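Local structure of 6-pyruvoyl tetrahydrobiopterin synthase (Plasmodium vivax, 3LX3) at residues Y140-N143 / Q144-E148; E147-L151 / P152-T156. The protein belongs to the 6-pyruvoyl tetrahydropterin synthase family and assembles here as six chains, with zinc and 2-amino-1,5-dihydropteridine-4,6-dione bound. All blocks are in the same frame, centred on the assembly; numbering follows the deposited sequence.

Contact 1 of 2, residues Y140-N143 / Q144-E148; sequences YILN and QLIEE
Q144 lies across the ring of Y140, one helical turn back along the chain. Its CB starts 3.6 Å from the carbonyl O of Y140. CG, turned beside the backbone N at chi1 -71°, sits over one face of the ring, 3.7 Å from the centroid and offset toward the rim, a CH-pi contact nearest to CZ. A bend at chi2 then carries CD past the phenol OH of Y140, at 3.6 Å, and chi3 turns the amide to within 12° of the ring plane. At the tip, OE1 accepts a hydrogen bond from a water, at 2.8 Å. In one of two conformers of N143, the same water accepts from its ND2 and would bridge the two amides. There ND2 also gives a weak, bent bond to OE2 of E147, whose carboxylate plane stands at right angles to the amide of N143; OD1 turns instead to R178.

All this decorates the polar side of the amphipathic helix 134-149, which packs against the antiparallel sheet in the fold of this family. Its backbone ladder is regular, as in Q144 N to Y140 O at 3.0 Å. Toward the sheet, L142 and I146 run side by side, their CD1 atoms 3.9 Å apart, and reach V164 and M162 respectively. I141 CG2 meets L145 CD1 in the same fashion, with L85 and V78 of helix 71-85 alongside.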
ATOM      1  N   TYR A 140     -22.367 -12.863   7.609  1.00 19.72           N
ATOM      2  CA  TYR A 140     -23.287 -11.960   8.257  1.00 19.04           C
ATOM      3  C   TYR A 140     -23.318 -10.622   7.499  1.00 19.06           C
ATOM      4  O   TYR A 140     -24.393 -10.079   7.211  1.00 20.46           O
ATOM      5  CB  TYR A 140     -22.867 -11.736   9.727  1.00 18.91           C
ATOM      6  CG  TYR A 140     -23.650 -10.634  10.353  1.00 18.10           C
ATOM      7  CD1 TYR A 140     -24.965 -10.824  10.708  1.00 21.93           C
ATOM      8  CD2 TYR A 140     -23.065  -9.389  10.580  1.00 18.93           C
ATOM      9  CE1 TYR A 140     -25.703  -9.811  11.273  1.00 20.46           C
ATOM     10  CE2 TYR A 140     -23.803  -8.368  11.142  1.00 21.42           C
ATOM     11  CZ  TYR A 140     -25.111  -8.591  11.493  1.00 20.66           C
ATOM     12  OH  TYR A 140     -25.858  -7.571  12.047  1.00 25.98           O
ATOM     13  N   ILE A 141     -22.131 -10.103   7.182  1.00 18.06           N
ATOM     14  CA  ILE A 141     -22.044  -8.793   6.509  1.00 18.43           C
ATOM     15  C   ILE A 141     -22.663  -8.853   5.128  1.00 19.26           C
ATOM     16  O   ILE A 141     -23.369  -7.910   4.717  1.00 20.65           O
ATOM     17  CB  ILE A 141     -20.617  -8.285   6.470  1.00 19.29           C
ATOM     18  CG1 ILE A 141     -20.189  -7.915   7.885  1.00 21.81           C
ATOM     19  CG2 ILE A 141     -20.459  -7.084   5.510  1.00 19.55           C
ATOM     20  CD1 ILE A 141     -18.812  -7.400   8.007  1.00 21.23           C
ATOM     21  N   LEU A 142     -22.400  -9.922   4.402  1.00 18.09           N
ATOM     22  CA  LEU A 142     -23.002 -10.081   3.079  1.00 19.72           C
ATOM     23  C   LEU A 142     -24.529 -10.015   3.155  1.00 21.77           C
ATOM     24  O   LEU A 142     -25.184  -9.317   2.373  1.00 20.86           O
ATOM     25  CB  LEU A 142     -22.583 -11.416   2.444  1.00 18.57           C
ATOM     26  CG  LEU A 142     -23.197 -11.786   1.089  1.00 20.94           C
ATOM     27  CD1 LEU A 142     -22.829 -10.736   0.051  1.00 23.15           C
ATOM     28  CD2 LEU A 142     -22.708 -13.171   0.682  1.00 22.43           C
ATOM     29  N   ASN A 143     -25.110 -10.776   4.089  1.00 20.82           N
ATOM     30  CA  ASN A 143     -26.553 -10.764   4.250  1.00 24.23           C
ATOM     31  C   ASN A 143     -27.069  -9.365   4.610  1.00 22.89           C
ATOM     32  O   ASN A 143     -28.056  -8.880   4.039  1.00 23.30           O
ATOM     33  CB  ASN A 143     -26.979 -11.763   5.321  0.50 23.43           C
ATOM     34  CG  ASN A 143     -28.475 -11.926   5.387  0.50 27.51           C
ATOM     35  OD1 ASN A 143     -29.081 -12.454   4.467  0.50 26.83           O
ATOM     36  ND2 ASN A 143     -29.075 -11.474   6.480  0.50 30.39           N
ATOM     37  N   GLN A 144     -26.391  -8.697   5.521  1.00 21.45           N
ATOM     38  CA  GLN A 144     -26.783  -7.346   5.949  1.00 21.19           C
ATOM     39  C   GLN A 144     -26.688  -6.360   4.806  1.00 24.69           C
ATOM     40  O   GLN A 144     -27.544  -5.477   4.670  1.00 26.08           O
ATOM     41  CB  GLN A 144     -25.941  -6.857   7.120  1.00 24.46           C
ATOM     42  CG  GLN A 144     -26.203  -7.533   8.432  1.00 23.88           C
ATOM     43  CD  GLN A 144     -27.639  -7.405   8.897  1.00 28.46           C
ATOM     44  OE1 GLN A 144     -28.369  -8.388   8.996  1.00 36.03           O
ATOM     45  NE2 GLN A 144     -28.060  -6.185   9.105  1.00 31.66           N
ATOM     46  N   LEU A 145     -25.660  -6.505   3.977  1.00 21.70           N
ATOM     47  CA  LEU A 145     -25.475  -5.575   2.848  1.00 21.61           C
ATOM     48  C   LEU A 145     -26.542  -5.712   1.791  1.00 24.21           C
ATOM     49  O   LEU A 145     -27.021  -4.714   1.217  1.00 24.66           O
ATOM     50  CB  LEU A 145     -24.090  -5.728   2.208  1.00 24.57           C
ATOM     51  CG  LEU A 145     -22.955  -4.988   2.886  1.00 27.70           C
ATOM     52  CD1 LEU A 145     -21.609  -5.343   2.214  1.00 27.48           C
ATOM     53  CD2 LEU A 145     -23.235  -3.440   2.811  1.00 28.50           C
ATOM     54  N   ILE A 146     -26.929  -6.944   1.496  1.00 22.77           N
ATOM     55  CA  ILE A 146     -27.964  -7.156   0.529  1.00 23.52           C
ATOM     56  C   ILE A 146     -29.266  -6.553   1.063  1.00 27.43           C
ATOM     57  O   ILE A 146     -29.996  -5.911   0.317  1.00 26.60           O
ATOM     58  CB  ILE A 146     -28.092  -8.660   0.172  1.00 24.29           C
ATOM     59  CG1 ILE A 146     -26.882  -9.083  -0.666  1.00 24.54           C
ATOM     60  CG2 ILE A 146     -29.424  -8.944  -0.532  1.00 25.61           C
ATOM     61  CD1 ILE A 146     -26.679 -10.572  -0.698  1.00 22.70           C
ATOM     62  N   GLU A 147     -29.530  -6.716   2.360  1.00 25.63           N
ATOM     63  CA  GLU A 147     -30.724  -6.106   2.970  1.00 28.79           C
ATOM     64  C   GLU A 147     -30.705  -4.577   2.914  1.00 29.29           C
ATOM     65  O   GLU A 147     -31.715  -3.936   2.611  1.00 30.54           O
ATOM     66  CB  GLU A 147     -30.911  -6.562   4.428  1.00 32.13           C
ATOM     67  CG  GLU A 147     -31.321  -8.017   4.600  1.00 43.69           C
ATOM     68  CD  GLU A 147     -31.871  -8.326   6.008  1.00 53.89           C
ATOM     69  OE1 GLU A 147     -32.509  -7.435   6.622  1.00 59.78           O
ATOM     70  OE2 GLU A 147     -31.681  -9.468   6.482  1.00 57.85           O
ATOM     71  N   GLU A 148     -29.547  -3.997   3.202  1.00 26.99           N
ATOM     72  CA  GLU A 148     -29.408  -2.535   3.261  1.00 27.83           C
ATOM     73  C   GLU A 148     -29.446  -1.864   1.905  1.00 29.23           C
ATOM     74  O   GLU A 148     -30.035  -0.779   1.776  1.00 29.85           O
ATOM     75  CB  GLU A 148     -28.113  -2.137   3.977  1.00 27.74           C
ATOM     76  CG  GLU A 148     -28.107  -2.479   5.459  1.00 33.87           C
ATOM     77  CD  GLU A 148     -28.837  -1.468   6.327  1.00 37.21           C
ATOM     78  OE1 GLU A 148     -29.404  -0.492   5.795  1.00 37.06           O
ATOM     79  OE2 GLU A 148     -28.796  -1.656   7.568  1.00 47.54           O
TER
HETATM   80  O   HOH W   1     -28.015 -11.120   8.844  1.00 48.76           O

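Contact 2 of 2, residues E147-L151 / P152-T156; sequences EEIDL and PFLKT
Between I149 and L151 the chain leaves one helix and enters the next through D150, whose positive phi (95°) breaks the helical path; the carbonyls of D150 and L151 already accept from L154 N (2.9 Å) and K155 N (3.0 Å), respectively.

D150 puts its side chain to work at the start of that turn. With CG anti to the backbone N (chi1 -174°), the carboxylate folds over the first turn, and OD2 accepts from F153 N at 3.1 Å. The donor meets OD2 on its anti side, 29° out of the carboxylate plane. The same oxygen lies 3.3 Å from CD of P152, whose ring crosses the D150 side chain at about a right angle. Having no N-H to donate, P152 suits the first turn, where its nitrogen needs no acceptor; its CD is pressed against CB of L151, a tight 3.4 Å.

On the buried side, I149 CG2 touches CD2 of L154 at 3.8 Å, the two side chains crossing nearly perpendicularly, and both also rest on M162 of the sheet. CD2 of F153 comes to 3.6 Å from the carbonyl O of I149, with I73 of helix 71-85 next to its ring. K155 sends its ammonium to the terminal carboxylate of I180. At the far end, T156 OG1 donates to F153 O.

The whole is a helix-to-helix junction in which an aspartate N-cap, followed two residues on by proline, opens the short helix 151-156.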
ATOM      1  N   GLU A 147     -29.530  -6.716   2.360  1.00 25.63           N
ATOM      2  CA  GLU A 147     -30.724  -6.106   2.970  1.00 28.79           C
ATOM      3  C   GLU A 147     -30.705  -4.577   2.914  1.00 29.29           C
ATOM      4  O   GLU A 147     -31.715  -3.936   2.611  1.00 30.54           O
ATOM      5  CB  GLU A 147     -30.911  -6.562   4.428  1.00 32.13           C
ATOM      6  CG  GLU A 147     -31.321  -8.017   4.600  1.00 43.69           C
ATOM      7  CD  GLU A 147     -31.871  -8.326   6.008  1.00 53.89           C
ATOM      8  OE1 GLU A 147     -32.509  -7.435   6.622  1.00 59.78           O
ATOM      9  OE2 GLU A 147     -31.681  -9.468   6.482  1.00 57.85           O
ATOM     10  N   GLU A 148     -29.547  -3.997   3.202  1.00 26.99           N
ATOM     11  CA  GLU A 148     -29.408  -2.535   3.261  1.00 27.83           C
ATOM     12  C   GLU A 148     -29.446  -1.864   1.905  1.00 29.23           C
ATOM     13  O   GLU A 148     -30.035  -0.779   1.776  1.00 29.85           O
ATOM     14  CB  GLU A 148     -28.113  -2.137   3.977  1.00 27.74           C
ATOM     15  CG  GLU A 148     -28.107  -2.479   5.459  1.00 33.87           C
ATOM     16  CD  GLU A 148     -28.837  -1.468   6.327  1.00 37.21           C
ATOM     17  OE1 GLU A 148     -29.404  -0.492   5.795  1.00 37.06           O
ATOM     18  OE2 GLU A 148     -28.796  -1.656   7.568  1.00 47.54           O
ATOM     19  N   ILE A 149     -28.804  -2.467   0.905  1.00 27.43           N
ATOM     20  CA  ILE A 149     -28.891  -1.940  -0.475  1.00 25.67           C
ATOM     21  C   ILE A 149     -30.268  -2.191  -1.076  1.00 29.19           C
ATOM     22  O   ILE A 149     -30.770  -1.351  -1.850  1.00 30.43           O
ATOM     23  CB  ILE A 149     -27.756  -2.486  -1.377  1.00 24.88           C
ATOM     24  CG1 ILE A 149     -26.397  -2.121  -0.778  1.00 25.78           C
ATOM     25  CG2 ILE A 149     -27.868  -1.899  -2.822  1.00 25.92           C
ATOM     26  CD1 ILE A 149     -25.169  -2.869  -1.373  1.00 26.22           C
ATOM     27  N   ASP A 150     -30.847  -3.332  -0.686  1.00 29.27           N
ATOM     28  CA  ASP A 150     -32.199  -3.802  -1.015  1.00 30.58           C
ATOM     29  C   ASP A 150     -32.167  -4.721  -2.231  1.00 29.91           C
ATOM     30  O   ASP A 150     -31.705  -4.321  -3.301  1.00 29.97           O
ATOM     31  CB  ASP A 150     -33.174  -2.649  -1.273  1.00 32.21           C
ATOM     32  CG  ASP A 150     -34.597  -3.131  -1.459  1.00 39.12           C
ATOM     33  OD1 ASP A 150     -35.231  -3.617  -0.477  1.00 38.30           O
ATOM     34  OD2 ASP A 150     -35.072  -3.042  -2.603  1.00 40.02           O
ATOM     35  N   LEU A 151     -32.660  -5.946  -2.071  1.00 28.81           N
ATOM     36  CA  LEU A 151     -32.535  -6.934  -3.126  1.00 29.60           C
ATOM     37  C   LEU A 151     -33.334  -6.537  -4.365  1.00 29.88           C
ATOM     38  O   LEU A 151     -32.795  -6.627  -5.474  1.00 29.50           O
ATOM     39  CB  LEU A 151     -32.924  -8.331  -2.617  1.00 29.37           C
ATOM     40  CG  LEU A 151     -32.934  -9.448  -3.643  1.00 31.91           C
ATOM     41  CD1 LEU A 151     -31.537  -9.683  -4.197  1.00 32.30           C
ATOM     42  CD2 LEU A 151     -33.507 -10.725  -2.980  1.00 34.78           C
ATOM     43  N   PRO A 152     -34.598  -6.069  -4.211  1.00 29.25           N
ATOM     44  CA  PRO A 152     -35.287  -5.624  -5.424  1.00 29.86           C
ATOM     45  C   PRO A 152     -34.595  -4.491  -6.159  1.00 29.52           C
ATOM     46  O   PRO A 152     -34.589  -4.474  -7.378  1.00 29.39           O
ATOM     47  CB  PRO A 152     -36.669  -5.164  -4.915  1.00 32.02           C
ATOM     48  CG  PRO A 152     -36.893  -5.949  -3.713  1.00 34.24           C
ATOM     49  CD  PRO A 152     -35.535  -6.246  -3.085  1.00 33.02           C
ATOM     50  N   PHE A 153     -34.000  -3.557  -5.421  1.00 29.70           N
ATOM     51  CA  PHE A 153     -33.244  -2.484  -6.059  1.00 28.87           C
ATOM     52  C   PHE A 153     -32.047  -3.042  -6.811  1.00 26.07           C
ATOM     53  O   PHE A 153     -31.783  -2.631  -7.953  1.00 26.28           O
ATOM     54  CB  PHE A 153     -32.780  -1.425  -5.056  1.00 28.13           C
ATOM     55  CG  PHE A 153     -31.936  -0.335  -5.679  1.00 27.14           C
ATOM     56  CD1 PHE A 153     -32.454   0.488  -6.668  1.00 30.92           C
ATOM     57  CD2 PHE A 153     -30.621  -0.153  -5.286  1.00 30.86           C
ATOM     58  CE1 PHE A 153     -31.679   1.487  -7.247  1.00 29.73           C
ATOM     59  CE2 PHE A 153     -29.844   0.818  -5.858  1.00 32.65           C
ATOM     60  CZ  PHE A 153     -30.368   1.637  -6.847  1.00 32.32           C
ATOM     61  N   LEU A 154     -31.326  -3.986  -6.198  1.00 25.41           N
ATOM     62  CA  LEU A 154     -30.191  -4.611  -6.890  1.00 22.77           C
ATOM     63  C   LEU A 154     -30.669  -5.246  -8.207  1.00 23.04           C
ATOM     64  O   LEU A 154     -30.011  -5.118  -9.253  1.00 24.97           O
ATOM     65  CB  LEU A 154     -29.484  -5.640  -5.996  1.00 23.13           C
ATOM     66  CG  LEU A 154     -28.645  -5.051  -4.851  1.00 24.73           C
ATOM     67  CD1 LEU A 154     -28.399  -6.050  -3.726  1.00 27.33           C
ATOM     68  CD2 LEU A 154     -27.324  -4.589  -5.384  1.00 22.91           C
ATOM     69  N   LYS A 155     -31.793  -5.915  -8.165  1.00 26.08           N
ATOM     70  CA  LYS A 155     -32.299  -6.533  -9.376  1.00 28.26           C
ATOM     71  C   LYS A 155     -32.748  -5.524 -10.448  1.00 27.74           C
ATOM     72  O   LYS A 155     -32.564  -5.777 -11.650  1.00 29.23           O
ATOM     73  CB  LYS A 155     -33.356  -7.577  -9.041  1.00 31.35           C
ATOM     74  CG  LYS A 155     -32.727  -8.743  -8.252  1.00 33.34           C
ATOM     75  CD  LYS A 155     -33.593  -9.986  -8.145  1.00 42.55           C
ATOM     76  CE  LYS A 155     -33.710 -10.733  -9.470  1.00 42.03           C
ATOM     77  NZ  LYS A 155     -32.449 -11.311 -10.005  1.00 35.92           N
ATOM     78  N   THR A 156     -33.284  -4.370 -10.041  1.00 28.39           N
ATOM     79  CA  THR A 156     -33.598  -3.306 -11.014  1.00 27.42           C
ATOM     80  C   THR A 156     -32.356  -2.839 -11.770  1.00 28.85           C
ATOM     81  O   THR A 156     -32.436  -2.370 -12.913  1.00 28.51           O
ATOM     82  CB  THR A 156     -34.317  -2.044 -10.390  1.00 28.36           C
ATOM     83  OG1 THR A 156     -33.421  -1.253  -9.580  1.00 31.28           O
ATOM     84  CG2 THR A 156     -35.560  -2.428  -9.624  1.00 28.65           C
TER

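In the fold
Contact 1 and contact 2 follow each other directly along the chain, sharing E147 and E148, with centres about 10 Å apart. Contact 1 belongs wholly to helix 134-149; contact 2 starts on its last turn and passes into helix 151-156. They also touch, I146 CG2 lying 4.1 Å from L151 CB. Both lean on the same neighbours, so both helices pack on strand 161-167, through M162, and on helix 71-85, with the break at D150 between them. Contact 1 sits about 8 Å from the centre of the chain and contact 2 about 18 Å, so the path runs outward. Helix 134-149 begins at T134, which together with S133 and E135 lines the pocket of 2-amino-1,5-dihydropteridine-4,6-dione.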